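Local structure of cell division control protein 53 (Saccharomyces cerevisiae, 3O2P) at residues K14-N17 / T18-I22; L24-C27 / I28-M32; P39-T42 / L43-C47; V59-V62 / K63-I66. The protein serves as the cullin scaffold of SCF ubiquitin ligases, which mark target proteins for proteasomal degradation, this piece being its C-terminal winged-helix domain, the probable site of NEDD8 attachment. One frame throughout, in Å; residues are numbered along the deposited sequence.

Interaction 1 of 4, residues K14-N17 / T18-I22; sequences KELN and TERQI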
loop_
_atom_site.group_PDB
_atom_site.type_symbol
_atom_site.label_atom_id
_atom_site.label_comp_id
_atom_site.label_asym_id
_atom_site.label_seq_id
_atom_site.Cartn_x
_atom_site.Cartn_y
_atom_site.Cartn_z
ATOM N N LYS B 14 -6.865 -20.723 -20.106
ATOM C CA LYS B 14 -7.130 -20.464 -18.700
ATOM C C LYS B 14 -6.888 -21.709 -17.847
ATOM O O LYS B 14 -6.281 -21.632 -16.792
ATOM C CB LYS B 14 -8.557 -19.947 -18.502
ATOM C CG LYS B 14 -8.890 -19.628 -17.054
ATOM C CD LYS B 14 -10.328 -19.165 -16.892
ATOM C CE LYS B 14 -10.816 -19.440 -15.479
ATOM N NZ LYS B 14 -11.812 -18.430 -15.024
ATOM N N GLU B 15 -7.360 -22.856 -18.311
ATOM C CA GLU B 15 -7.145 -24.103 -17.593
ATOM C C GLU B 15 -5.659 -24.420 -17.467
ATOM O O GLU B 15 -5.190 -24.772 -16.382
ATOM C CB GLU B 15 -7.885 -25.255 -18.274
ATOM C CG GLU B 15 -9.368 -25.005 -18.451
ATOM C CD GLU B 15 -10.044 -24.580 -17.152
ATOM O OE1 GLU B 15 -9.720 -25.160 -16.089
ATOM O OE2 GLU B 15 -10.908 -23.675 -17.195
ATOM N N LEU B 16 -4.932 -24.314 -18.578
ATOM C CA LEU B 16 -3.484 -24.522 -18.573
ATOM C C LEU B 16 -2.761 -23.715 -17.502
ATOM O O LEU B 16 -1.967 -24.258 -16.738
ATOM C CB LEU B 16 -2.883 -24.192 -19.938
ATOM C CG LEU B 16 -2.862 -25.333 -20.951
ATOM C CD1 LEU B 16 -2.773 -24.796 -22.374
ATOM C CD2 LEU B 16 -1.707 -26.271 -20.634
ATOM N N ASN B 17 -3.034 -22.414 -17.461
ATOM C CA ASN B 17 -2.401 -21.538 -16.478
ATOM C C ASN B 17 -2.745 -21.910 -15.046
ATOM O O ASN B 17 -1.861 -21.984 -14.184
ATOM C CB ASN B 17 -2.754 -20.069 -16.722
ATOM C CG ASN B 17 -2.011 -19.485 -17.898
ATOM O OD1 ASN B 17 -0.813 -19.710 -18.064
ATOM N ND2 ASN B 17 -2.719 -18.732 -18.729
ATOM N N THR B 18 -4.029 -22.148 -14.805
ATOM C CA THR B 18 -4.511 -22.524 -13.483
ATOM C C THR B 18 -3.814 -23.776 -12.938
ATOM O O THR B 18 -3.460 -23.830 -11.757
ATOM C CB THR B 18 -6.044 -22.717 -13.496
ATOM O OG1 THR B 18 -6.685 -21.437 -13.602
ATOM C CG2 THR B 18 -6.512 -23.390 -12.222
ATOM N N GLU B 19 -3.594 -24.766 -13.801
ATOM C CA GLU B 19 -2.933 -26.001 -13.392
ATOM C C GLU B 19 -1.449 -25.795 -13.117
ATOM O O GLU B 19 -0.894 -26.410 -12.206
ATOM C CB GLU B 19 -3.122 -27.090 -14.439
ATOM C CG GLU B 19 -4.544 -27.611 -14.517
ATOM C CD GLU B 19 -4.761 -28.548 -15.701
ATOM O OE1 GLU B 19 -3.771 -28.870 -16.409
ATOM O OE2 GLU B 19 -5.927 -28.956 -15.919
ATOM N N ARG B 20 -0.800 -24.948 -13.912
ATOM C CA ARG B 20 0.575 -24.567 -13.616
ATOM C C ARG B 20 0.645 -23.848 -12.266
ATOM O O ARG B 20 1.444 -24.212 -11.400
ATOM C CB ARG B 20 1.159 -23.686 -14.729
ATOM C CG ARG B 20 1.400 -24.442 -16.043
ATOM C CD ARG B 20 2.257 -23.656 -17.034
ATOM N NE ARG B 20 1.520 -22.576 -17.681
ATOM C CZ ARG B 20 1.114 -22.595 -18.949
ATOM N NH1 ARG B 20 1.388 -23.638 -19.726
ATOM N NH2 ARG B 20 0.443 -21.563 -19.445
ATOM N N GLN B 21 -0.205 -22.837 -12.095
ATOM C CA GLN B 21 -0.182 -22.003 -10.895
ATOM C C GLN B 21 -0.468 -22.800 -9.634
ATOM O O GLN B 21 0.229 -22.652 -8.632
ATOM C CB GLN B 21 -1.161 -20.839 -11.040
ATOM C CG GLN B 21 -0.730 -19.873 -12.151
ATOM C CD GLN B 21 0.719 -19.457 -11.997
ATOM O OE1 GLN B 21 1.566 -19.726 -12.859
ATOM N NE2 GLN B 21 1.018 -18.824 -10.877
ATOM N N ILE B 22 -1.480 -23.658 -9.690
ATOM C CA ILE B 22 -1.793 -24.516 -8.562
ATOM C C ILE B 22 -0.598 -25.404 -8.211
ATOM O O ILE B 22 -0.322 -25.647 -7.039
ATOM C CB ILE B 22 -3.030 -25.381 -8.837
ATOM C CG1 ILE B 22 -4.301 -24.555 -8.607
ATOM C CG2 ILE B 22 -3.022 -26.621 -7.941
ATOM C CD1 ILE B 22 -5.565 -25.214 -9.153
HETATM O O HOH W 1 0.747 -20.030 -15.190
#
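Arg20 folds back along its helix so that NH2 donates to OD1 of Asn17, 2.6 Å away, in a bond whose N-H...O angle is 153°. The oxygen lies at the edge of the guanidinium, close to its plane, but NH2 stands above the carbonyl plane of the amide and is not on a lone pair; the two flat groups are turned 67° against each other. The bend of the arginine chain at chi3 (-75°) makes this return possible and also carries one face of the guanidinium over the backbone O of Leu16. CD2 of Leu16 comes no nearer than 4.2 Å to NH1 of Arg20. A water lies within bonding range of Asn17 OD1 and Gln21 OE1 and can link these side chains, though it has more acceptors nearby than protons to give, while NE2 of Gln21 bonds to the backbone O of Met61 on helix 59-71. On another flank, Thr18 places OG1 beside its own backbone N, from where the hydroxyl gives a weak bond to Lys14 O at 3.2 Å. Such i to i+3 and i to i+4 side-chain links, laid over regular backbone bonding, are typical of the largely exposed surface of a long alpha-helix, here helix 8-35.

Interaction 2 of 4, residues L24-C27 / I28-M32; sequences LEAC and IVRIM
The guanidinium of Arg30 lies with one face over the backbone of helix 8-35 of the winged-helix fold, at Ala26 and Cys27, CA of Cys27 standing 3.6 Å above its plane and offset toward the rim. NH2 of Arg30 reaches 4.0 Å from CB of Ala26. No hydrogen bond joins the guanidinium to residues 24-27, and the contact is one of packing. One side of the helix is exposed here and the other buried against helices 40-51 and 59-71. The bend of Arg30 at chi3 (-60°) turns its end back toward the preceding turn. Four consecutive i to i+4 backbone bonds run beneath, from Ile28 N to Leu24 O at 2.9 Å through to Ile31 N and Cys27 O at 3.1 Å. Glu25 sends its carboxylate to Lys72 in a salt bridge, while Leu24 and Ile28 turn to helix 59-71, and Ile31 meets Leu38 of strand 37-39. CG1 of Ile28, beside its own backbone N, lies 3.2 Å from Leu24 O. On the buried side SG of Cys27, anti to its backbone N (chi1 -176°), stands 4.1 Å from CD1 of Ile31, one turn on.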
loop_
_atom_site.group_PDB
_atom_site.type_symbol
_atom_site.label_atom_id
_atom_site.label_comp_id
_atom_site.label_asym_id
_atom_site.label_seq_id
_atom_site.Cartn_x
_atom_site.Cartn_y
_atom_site.Cartn_z
ATOM N N LEU B 24 2.662 -24.703 -8.834
ATOM C CA LEU B 24 3.758 -23.880 -8.339
ATOM C C LEU B 24 3.474 -23.335 -6.948
ATOM O O LEU B 24 4.391 -23.150 -6.153
ATOM C CB LEU B 24 4.061 -22.721 -9.289
ATOM C CG LEU B 24 4.632 -23.074 -10.654
ATOM C CD1 LEU B 24 4.611 -21.860 -11.585
ATOM C CD2 LEU B 24 6.036 -23.640 -10.498
ATOM N N GLU B 25 2.204 -23.067 -6.657
ATOM C CA GLU B 25 1.841 -22.611 -5.324
ATOM C C GLU B 25 2.149 -23.658 -4.262
ATOM O O GLU B 25 2.672 -23.319 -3.202
ATOM C CB GLU B 25 0.373 -22.173 -5.252
ATOM C CG GLU B 25 0.135 -20.800 -5.880
ATOM C CD GLU B 25 -1.308 -20.336 -5.734
ATOM O OE1 GLU B 25 -1.912 -20.584 -4.665
ATOM O OE2 GLU B 25 -1.832 -19.730 -6.694
ATOM N N ALA B 26 1.822 -24.919 -4.538
ATOM C CA ALA B 26 2.109 -25.990 -3.574
ATOM C C ALA B 26 3.612 -26.223 -3.467
ATOM O O ALA B 26 4.138 -26.471 -2.380
ATOM C CB ALA B 26 1.420 -27.261 -3.967
ATOM N N CYS B 27 4.307 -26.145 -4.598
ATOM C CA CYS B 27 5.757 -26.274 -4.577
ATOM C C CYS B 27 6.374 -25.210 -3.659
ATOM O O CYS B 27 7.189 -25.517 -2.800
ATOM C CB CYS B 27 6.321 -26.153 -5.991
ATOM S SG CYS B 27 8.094 -26.424 -6.100
ATOM N N ILE B 28 5.956 -23.960 -3.826
ATOM C CA ILE B 28 6.518 -22.864 -3.050
ATOM C C ILE B 28 6.252 -23.038 -1.549
ATOM O O ILE B 28 7.142 -22.818 -0.721
ATOM C CB ILE B 28 5.981 -21.507 -3.549
ATOM C CG1 ILE B 28 6.579 -21.170 -4.917
ATOM C CG2 ILE B 28 6.295 -20.396 -2.569
ATOM C CD1 ILE B 28 5.935 -19.991 -5.574
ATOM N N VAL B 29 5.027 -23.433 -1.206
ATOM C CA VAL B 29 4.654 -23.643 0.199
ATOM C C VAL B 29 5.499 -24.753 0.841
ATOM O O VAL B 29 5.908 -24.644 1.998
ATOM C CB VAL B 29 3.169 -24.003 0.344
ATOM C CG1 VAL B 29 2.856 -24.361 1.789
ATOM C CG2 VAL B 29 2.300 -22.848 -0.113
ATOM N N ARG B 30 5.750 -25.811 0.073
ATOM C CA ARG B 30 6.616 -26.915 0.483
ATOM C C ARG B 30 8.018 -26.399 0.831
ATOM O O ARG B 30 8.538 -26.647 1.919
ATOM C CB ARG B 30 6.706 -27.933 -0.655
ATOM C CG ARG B 30 6.733 -29.393 -0.225
ATOM C CD ARG B 30 6.743 -30.325 -1.441
ATOM N NE ARG B 30 5.564 -30.132 -2.285
ATOM C CZ ARG B 30 5.590 -29.987 -3.608
ATOM N NH1 ARG B 30 6.744 -30.010 -4.264
ATOM N NH2 ARG B 30 4.456 -29.817 -4.278
ATOM N N ILE B 31 8.630 -25.677 -0.097
ATOM C CA ILE B 31 9.956 -25.116 0.138
ATOM C C ILE B 31 9.982 -24.217 1.384
ATOM O O ILE B 31 10.796 -24.409 2.290
ATOM C CB ILE B 31 10.433 -24.312 -1.085
ATOM C CG1 ILE B 31 10.637 -25.248 -2.285
ATOM C CG2 ILE B 31 11.695 -23.537 -0.757
ATOM C CD1 ILE B 31 10.736 -24.528 -3.636
ATOM N N MET B 32 9.082 -23.239 1.425
ATOM C CA MET B 32 9.071 -22.266 2.511
ATOM C C MET B 32 8.724 -22.887 3.859
ATOM O O MET B 32 9.194 -22.438 4.894
ATOM C CB MET B 32 8.122 -21.110 2.192
ATOM C CG MET B 32 8.597 -20.259 1.035
ATOM S SD MET B 32 10.262 -19.611 1.299
ATOM C CE MET B 32 10.005 -18.632 2.782
#

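Interaction 3 of 4, residues P39-T42 / L43-C47; sequences PHTT and LVNEC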
loop_
_atom_site.group_PDB
_atom_site.type_symbol
_atom_site.label_atom_id
_atom_site.label_comp_id
_atom_site.label_asym_id
_atom_site.label_seq_id
_atom_site.Cartn_x
_atom_site.Cartn_y
_atom_site.Cartn_z
ATOM N N PRO B 39 15.743 -15.709 0.592
ATOM C CA PRO B 39 15.870 -14.593 -0.351
ATOM C C PRO B 39 15.049 -14.893 -1.601
ATOM O O PRO B 39 14.930 -16.058 -1.964
ATOM C CB PRO B 39 17.365 -14.583 -0.693
ATOM C CG PRO B 39 18.027 -15.423 0.382
ATOM C CD PRO B 39 17.007 -16.443 0.768
ATOM N N HIS B 40 14.494 -13.861 -2.233
ATOM C CA HIS B 40 13.655 -14.021 -3.418
ATOM C C HIS B 40 14.338 -14.855 -4.479
ATOM O O HIS B 40 13.764 -15.808 -5.014
ATOM C CB HIS B 40 13.306 -12.652 -4.001
ATOM C CG HIS B 40 12.824 -12.701 -5.414
ATOM N ND1 HIS B 40 11.488 -12.795 -5.741
ATOM C CD2 HIS B 40 13.503 -12.676 -6.587
ATOM C CE1 HIS B 40 11.363 -12.814 -7.058
ATOM N NE2 HIS B 40 12.568 -12.735 -7.594
ATOM N N THR B 41 15.569 -14.479 -4.790
ATOM C CA THR B 41 16.346 -15.187 -5.781
ATOM C C THR B 41 16.423 -16.687 -5.485
ATOM O O THR B 41 16.207 -17.523 -6.371
ATOM C CB THR B 41 17.755 -14.581 -5.878
ATOM O OG1 THR B 41 17.805 -13.701 -7.009
ATOM C CG2 THR B 41 18.814 -15.672 -6.016
ATOM N N THR B 42 16.722 -17.036 -4.240
ATOM C CA THR B 42 16.880 -18.445 -3.898
ATOM C C THR B 42 15.560 -19.216 -3.999
ATOM O O THR B 42 15.555 -20.363 -4.416
ATOM C CB THR B 42 17.480 -18.633 -2.498
ATOM O OG1 THR B 42 18.612 -17.767 -2.346
ATOM C CG2 THR B 42 17.907 -20.081 -2.299
ATOM N N LEU B 43 14.447 -18.589 -3.622
ATOM C CA LEU B 43 13.146 -19.258 -3.698
ATOM C C LEU B 43 12.780 -19.546 -5.146
ATOM O O LEU B 43 12.375 -20.654 -5.475
ATOM C CB LEU B 43 12.048 -18.410 -3.059
ATOM C CG LEU B 43 10.610 -18.922 -3.246
ATOM C CD1 LEU B 43 10.472 -20.366 -2.726
ATOM C CD2 LEU B 43 9.597 -17.998 -2.555
ATOM N N VAL B 44 12.927 -18.536 -6.003
ATOM C CA VAL B 44 12.551 -18.667 -7.400
ATOM C C VAL B 44 13.371 -19.774 -8.053
ATOM O O VAL B 44 12.824 -20.629 -8.732
ATOM C CB VAL B 44 12.755 -17.354 -8.179
ATOM C CG1 VAL B 44 12.625 -17.611 -9.681
ATOM C CG2 VAL B 44 11.755 -16.287 -7.710
ATOM N N ASN B 45 14.682 -19.755 -7.829
ATOM C CA ASN B 45 15.560 -20.793 -8.356
ATOM C C ASN B 45 15.184 -22.179 -7.857
ATOM O O ASN B 45 15.100 -23.127 -8.624
ATOM C CB ASN B 45 17.024 -20.478 -8.031
ATOM C CG ASN B 45 17.580 -19.410 -8.937
ATOM O OD1 ASN B 45 17.023 -19.164 -10.002
ATOM N ND2 ASN B 45 18.669 -18.759 -8.525
ATOM N N GLU B 46 14.949 -22.294 -6.562
ATOM C CA GLU B 46 14.587 -23.580 -5.996
ATOM C C GLU B 46 13.267 -24.066 -6.585
ATOM O O GLU B 46 13.143 -25.233 -6.982
ATOM C CB GLU B 46 14.530 -23.508 -4.462
ATOM C CG GLU B 46 14.407 -24.878 -3.792
ATOM C CD GLU B 46 15.508 -25.849 -4.220
ATOM O OE1 GLU B 46 16.622 -25.395 -4.571
ATOM O OE2 GLU B 46 15.261 -27.071 -4.199
ATOM N N CYS B 47 12.280 -23.178 -6.641
ATOM C CA CYS B 47 10.972 -23.569 -7.170
ATOM C C CYS B 47 11.050 -24.083 -8.616
ATOM O O CYS B 47 10.406 -25.071 -8.965
ATOM C CB CYS B 47 9.980 -22.410 -7.090
ATOM S SG CYS B 47 8.399 -22.815 -7.832
#
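From Pro39, which occupies the N-cap position, the backbone enters helix 40-51 through regular i to i+4 bonds, Leu43 N to Pro39 O at 3.1 Å and Val44 N to His40 O at 3.0 Å among them. Over this first turn the main side-chain contact is a CH-pi interaction: CG2 of Val44 sits over one face of the His40 imidazole, 3.8 Å from the ring centroid and 23° off the normal. The methyl is displaced toward the CE1-NE2 side, each of those atoms being 3.6 Å from CG2. His40 extends its ring anti to the backbone N (chi1 162°), while the CG2 branch of Val44 runs beside its own backbone N, which brings methyl and ring together one turn apart. Both ring nitrogens are engaged: ND1 is hydrogen-bonded to Tyr84 OH, and NE2 to the backbone of another protein chain. These two bonds would fix the rotation of the imidazole while Val44 packs on its face. On the exposed flank Thr41 and Asn45 lie side by side, CG2 of Thr41 4.0 Å from ND2 of Asn45. OE2 of Glu46 is hydrogen-bonded to NE2 of Gln50, one turn on. The helix thus starts directly at the end of strand 37-39, with Tyr84 of strand 83-86 tethering His40, Leu43 and Cys47 directed at both helices 8-35 and 59-71, and Val44 packed on Val59.

Interaction 4 of 4, residues V59-V62 / K63-I66; sequences VSMV and KRAI
Val59 and Lys63 open helix 59-71, the third helix of the winged-helix domain, with an apolar contact: the two side chains run side by side, CG1 of Val59 3.8 Å from CD of Lys63. The aliphatic part of Lys63 is therefore packed along its helix before the bend at chi3 (63°), and NZ goes on, outside these segments, to a salt bridge with an acidic side chain of another protein chain and hydrogen bonds to that chain's backbone. Val62 and Ile66 make the second apolar pair, their side chains crossing at a slant and both facing helix 40-51, where Cys47 and Leu43 receive them.

Backbone hydrogen bonding is continuous beneath these contacts. Lys63 N to Val59 O and Ile66 N to Val62 O both measure 2.8 Å, whereas Arg64 N to Ser60 O is longer, at 3.2 Å.

The guanidinium of Arg64 is held to the neighbouring residues by packing. One face lies over CA of Met61, and the bend at chi3 (-56°) leads the group back along the helix, alongside the extended methionine chain. Arg64 also touches Gln21 of helix 8-35 and an aromatic side chain of another protein chain. At the end of the guanidinium, NH2 of Arg64 is 3.7 Å from CG of Met61, and NH1 is 3.9 Å from OG of Ser60.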
loop_
_atom_site.group_PDB
_atom_site.type_symbol
_atom_site.label_atom_id
_atom_site.label_comp_id
_atom_site.label_asym_id
_atom_site.label_seq_id
_atom_site.Cartn_x
_atom_site.Cartn_y
_atom_site.Cartn_z
ATOM N N VAL B 59 9.958 -17.714 -14.717
ATOM C CA VAL B 59 10.041 -16.862 -13.544
ATOM C C VAL B 59 8.718 -16.126 -13.338
ATOM O O VAL B 59 8.206 -16.035 -12.218
ATOM C CB VAL B 59 11.197 -15.850 -13.666
ATOM C CG1 VAL B 59 11.126 -14.801 -12.551
ATOM C CG2 VAL B 59 12.542 -16.577 -13.654
ATOM N N SER B 60 8.164 -15.614 -14.429
ATOM C CA SER B 60 6.915 -14.872 -14.368
ATOM C C SER B 60 5.793 -15.720 -13.774
ATOM O O SER B 60 4.920 -15.200 -13.089
ATOM C CB SER B 60 6.521 -14.370 -15.754
ATOM O OG SER B 60 6.183 -15.446 -16.602
ATOM N N MET B 61 5.812 -17.024 -14.041
ATOM C CA MET B 61 4.802 -17.903 -13.462
ATOM C C MET B 61 5.031 -18.046 -11.977
ATOM O O MET B 61 4.080 -18.038 -11.191
ATOM C CB MET B 61 4.844 -19.290 -14.095
ATOM C CG MET B 61 4.520 -19.307 -15.558
ATOM S SD MET B 61 4.954 -20.906 -16.230
ATOM C CE MET B 61 4.554 -20.643 -17.964
ATOM N N VAL B 62 6.296 -18.197 -11.597
ATOM C CA VAL B 62 6.638 -18.367 -10.189
ATOM C C VAL B 62 6.257 -17.127 -9.373
ATOM O O VAL B 62 5.708 -17.238 -8.277
ATOM C CB VAL B 62 8.121 -18.698 -9.989
ATOM C CG1 VAL B 62 8.438 -18.829 -8.486
ATOM C CG2 VAL B 62 8.461 -19.995 -10.697
ATOM N N LYS B 63 6.529 -15.954 -9.931
ATOM C CA LYS B 63 6.188 -14.698 -9.286
ATOM C C LYS B 63 4.682 -14.525 -9.097
ATOM O O LYS B 63 4.259 -14.035 -8.054
ATOM C CB LYS B 63 6.782 -13.531 -10.061
ATOM C CG LYS B 63 8.294 -13.603 -10.118
ATOM C CD LYS B 63 8.891 -12.320 -10.645
ATOM C CE LYS B 63 8.582 -11.168 -9.730
ATOM N NZ LYS B 63 8.966 -9.877 -10.340
ATOM N N ARG B 64 3.880 -14.915 -10.089
ATOM C CA ARG B 64 2.423 -14.923 -9.917
ATOM C C ARG B 64 2.019 -15.820 -8.741
ATOM O O ARG B 64 1.213 -15.428 -7.895
ATOM C CB ARG B 64 1.687 -15.356 -11.198
ATOM C CG ARG B 64 1.812 -14.346 -12.343
ATOM C CD ARG B 64 0.708 -14.490 -13.402
ATOM N NE ARG B 64 0.624 -15.833 -13.973
ATOM C CZ ARG B 64 1.459 -16.316 -14.889
ATOM N NH1 ARG B 64 2.459 -15.573 -15.345
ATOM N NH2 ARG B 64 1.291 -17.546 -15.346
ATOM N N ALA B 65 2.591 -17.019 -8.689
ATOM C CA ALA B 65 2.344 -17.938 -7.581
ATOM C C ALA B 65 2.715 -17.279 -6.241
ATOM O O ALA B 65 1.965 -17.356 -5.256
ATOM C CB ALA B 65 3.130 -19.246 -7.792
ATOM N N ILE B 66 3.872 -16.619 -6.210
ATOM C CA ILE B 66 4.313 -15.929 -5.003
ATOM C C ILE B 66 3.312 -14.853 -4.588
ATOM O O ILE B 66 2.984 -14.710 -3.404
ATOM C CB ILE B 66 5.724 -15.315 -5.164
ATOM C CG1 ILE B 66 6.776 -16.427 -5.249
ATOM C CG2 ILE B 66 6.062 -14.411 -3.990
ATOM C CD1 ILE B 66 8.168 -15.920 -5.489
#

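In the fold
From the N terminus the four contacts follow in series, without nesting or crossing, and each spans neighbouring turns of one helix, so none closes a long loop. Interactions 1 and 2 share helix 8-35, their centres 15 Å apart; interaction 3 opens helix 40-51 after strand 37-39, and interaction 4 opens helix 59-71. Interaction 4 meets all the others: Arg20 and Gln21 reach it from interaction 1, Leu24 and Ile28 from interaction 2, Leu43 and Cys47 from interaction 3. Ile28 and Ile31 of interaction 2 also meet Cys47 of interaction 3, and interactions 2, 3 and 4 thus lie where the three helices pack together beside the small antiparallel sheet.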